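Local coordinates for uncharacterized SnoaL-like protein (Burkholderia thailandensis E264, PDB 3H3H), which is of unknown function but has an NTF2-like SnoaL fold and probably binds a small molecule in the pocket between its helices and curved sheet, at residues Q12-W17 with V89-R94. Sequence-based numbering, arbitrary orientation. Where two conformers were deposited one is given.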
loop_
_atom_site.group_PDB
_atom_site.type_symbol
_atom_site.label_atom_id
_atom_site.label_comp_id
_atom_site.label_asym_id
_atom_site.label_seq_id
_atom_site.Cartn_x
_atom_site.Cartn_y
_atom_site.Cartn_z
ATOM N N GLN B 12 6.751 14.623 -4.928
ATOM C CA GLN B 12 6.463 15.927 -4.368
ATOM C C GLN B 12 5.394 15.773 -3.270
ATOM O O GLN B 12 5.438 16.448 -2.231
ATOM C CB GLN B 12 6.037 16.907 -5.472
ATOM C CG GLN B 12 5.829 18.348 -5.000
ATOM C CD GLN B 12 7.065 18.940 -4.346
ATOM O OE1 GLN B 12 8.195 18.518 -4.621
ATOM N NE2 GLN B 12 6.858 19.955 -3.500
ATOM N N PHE B 13 4.407 14.921 -3.523
ATOM C CA PHE B 13 3.422 14.624 -2.511
ATOM C C PHE B 13 4.133 14.057 -1.278
ATOM O O PHE B 13 3.855 14.409 -0.131
ATOM C CB PHE B 13 2.369 13.618 -3.006
ATOM C CG PHE B 13 1.475 13.106 -1.916
ATOM C CD1 PHE B 13 0.453 13.877 -1.426
ATOM C CD2 PHE B 13 1.670 11.854 -1.382
ATOM C CE1 PHE B 13 -0.321 13.432 -0.369
ATOM C CE2 PHE B 13 0.849 11.385 -0.316
ATOM C CZ PHE B 13 -0.105 12.164 0.170
ATOM N N SER B 14 4.984 13.071 -1.483
ATOM C CA SER B 14 5.681 12.440 -0.363
ATOM C C SER B 14 6.514 13.455 0.455
ATOM O O SER B 14 6.491 13.456 1.665
ATOM C CB SER B 14 6.555 11.310 -0.890
ATOM O OG SER B 14 5.776 10.341 -1.538
ATOM N N ARG B 15 7.264 14.302 -0.226
ATOM C CA ARG B 15 8.089 15.283 0.459
ATOM C C ARG B 15 7.235 16.289 1.231
ATOM O O ARG B 15 7.589 16.668 2.345
ATOM C CB ARG B 15 9.026 15.991 -0.536
ATOM C CG ARG B 15 9.902 17.080 0.072
ATOM C CD ARG B 15 11.333 16.653 0.438
ATOM N NE ARG B 15 12.134 17.841 0.668
ATOM C CZ ARG B 15 12.926 18.397 -0.246
ATOM N NH1 ARG B 15 13.605 19.499 0.041
ATOM N NH2 ARG B 15 13.045 17.845 -1.446
ATOM N N GLU B 16 6.101 16.710 0.675
ATOM C CA GLU B 16 5.248 17.656 1.383
ATOM C C GLU B 16 4.578 16.962 2.546
ATOM O O GLU B 16 4.507 17.544 3.606
ATOM C CB GLU B 16 4.201 18.292 0.468
ATOM C CG GLU B 16 4.815 19.087 -0.611
ATOM C CD GLU B 16 3.798 19.697 -1.583
ATOM O OE1 GLU B 16 2.607 19.360 -1.568
ATOM O OE2 GLU B 16 4.216 20.488 -2.426
ATOM N N TRP B 17 4.109 15.719 2.361
ATOM C CA TRP B 17 3.376 15.024 3.410
ATOM C C TRP B 17 4.305 14.727 4.573
ATOM O O TRP B 17 3.956 14.972 5.727
ATOM C CB TRP B 17 2.796 13.691 2.868
ATOM C CG TRP B 17 1.920 13.001 3.790
ATOM C CD1 TRP B 17 0.560 13.154 3.935
ATOM C CD2 TRP B 17 2.287 11.910 4.613
ATOM N NE1 TRP B 17 0.097 12.296 4.904
ATOM C CE2 TRP B 17 1.118 11.462 5.274
ATOM C CE3 TRP B 17 3.499 11.277 4.881
ATOM C CZ2 TRP B 17 1.139 10.429 6.208
ATOM C CZ3 TRP B 17 3.498 10.203 5.778
ATOM C CH2 TRP B 17 2.344 9.812 6.444
ATOM N N VAL B 89 -0.383 6.349 -4.271
ATOM C CA VAL B 89 1.024 6.494 -3.930
ATOM C C VAL B 89 1.202 5.735 -2.635
ATOM O O VAL B 89 0.352 5.793 -1.752
ATOM C CB VAL B 89 1.395 7.971 -3.761
ATOM C CG1 VAL B 89 2.768 8.166 -3.187
ATOM C CG2 VAL B 89 1.330 8.672 -5.148
ATOM N N ALA B 90 2.310 5.039 -2.500
ATOM C CA ALA B 90 2.634 4.345 -1.253
ATOM C C ALA B 90 3.859 4.980 -0.697
ATOM O O ALA B 90 4.875 5.072 -1.401
ATOM C CB ALA B 90 2.935 2.855 -1.509
ATOM N N ILE B 91 3.762 5.484 0.525
ATOM C CA ILE B 91 4.897 6.076 1.198
ATOM C C ILE B 91 5.372 5.101 2.250
ATOM O O ILE B 91 4.634 4.763 3.149
ATOM C CB ILE B 91 4.572 7.427 1.856
ATOM C CG1 ILE B 91 4.026 8.430 0.801
ATOM C CG2 ILE B 91 5.855 8.031 2.561
ATOM C CD1 ILE B 91 3.731 9.855 1.412
ATOM N N HIS B 92 6.648 4.726 2.161
ATOM C CA HIS B 92 7.274 3.814 3.104
ATOM C C HIS B 92 8.134 4.718 3.954
ATOM O O HIS B 92 8.949 5.493 3.448
ATOM C CB HIS B 92 8.049 2.765 2.308
ATOM C CG HIS B 92 8.789 1.778 3.135
ATOM N ND1 HIS B 92 8.242 1.171 4.246
ATOM C CD2 HIS B 92 10.037 1.274 2.993
ATOM C CE1 HIS B 92 9.135 0.340 4.762
ATOM N NE2 HIS B 92 10.218 0.355 4.003
ATOM N N TYR B 93 7.948 4.616 5.257
ATOM C CA TYR B 93 8.656 5.498 6.158
ATOM C C TYR B 93 8.797 4.866 7.507
ATOM O O TYR B 93 8.228 3.803 7.778
ATOM C CB TYR B 93 7.900 6.823 6.272
ATOM C CG TYR B 93 6.535 6.766 6.919
ATOM C CD1 TYR B 93 5.404 6.485 6.193
ATOM C CD2 TYR B 93 6.351 7.104 8.270
ATOM C CE1 TYR B 93 4.178 6.505 6.788
ATOM C CE2 TYR B 93 5.127 7.119 8.848
ATOM C CZ TYR B 93 4.028 6.845 8.112
ATOM O OH TYR B 93 2.775 6.872 8.716
ATOM N N ARG B 94 9.701 5.427 8.292
ATOM C CA ARG B 94 9.869 5.026 9.658
ATOM C C ARG B 94 9.127 5.976 10.562
ATOM O O ARG B 94 9.357 7.186 10.507
ATOM C CB ARG B 94 11.354 4.994 9.979
ATOM C CG ARG B 94 11.641 4.543 11.399
ATOM C CD ARG B 94 13.149 4.317 11.499
ATOM N NE ARG B 94 13.537 3.790 12.799
ATOM C CZ ARG B 94 13.837 4.525 13.848
ATOM N NH1 ARG B 94 13.817 5.849 13.794
ATOM N NH2 ARG B 94 14.180 3.916 14.977
#
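I91 reaches from the strand toward the helix, and three side chains of the helix gather round its CD1 methyl. CE2 of F13 lies 3.7 Å from CD1 of I91. From the next turn of the helix, CE3 of W17 comes to 3.8 Å from the same I91 CD1, and the hydroxyl of S14 closes in beside them. The isoleucine chain gets there fully extended: CG1 points opposite the carbonyl carbon (chi1 -57°), and chi2 of -178° carries CD1 straight on toward the helix.

One turn of helix separates F13 from W17, and CB of W17 lies over one face of the phenyl ring, near its rim. At the start of the strand V89 adds a looser touch, its CG1 4.3 Å from CD2 of F13. S14 is the polar member of this apolar layer. Its OG, set beside CG1 of I91 at 3.5 Å, is hydrogen-bonded to T82 on the neighbouring strand and to the carbonyl of A10, one turn back in the helix.

Farther along the strand, W17 drives the edge of its six-membered ring toward the face of Y93, an offset edge-to-face pair with centroids 5.4 Å apart and planes at 65°. CZ3 of W17 stands over the tyrosine face toward its rim, while CH2 of W17 is 3.8 Å from CE1 of Y93. The polar ends of both rings are tied elsewhere, NE1 of W17 to Y33 and the Y93 hydroxyl to E103, which should limit how either ring can turn. Y93 also lies beside a bound, unidentified ligand. A long N-terminal helix, 7-22, packed across the concave side of a strongly curved mixed sheet is the arrangement of the NTF2-like α+β cone fold, to which SnoaL-like proteins belong.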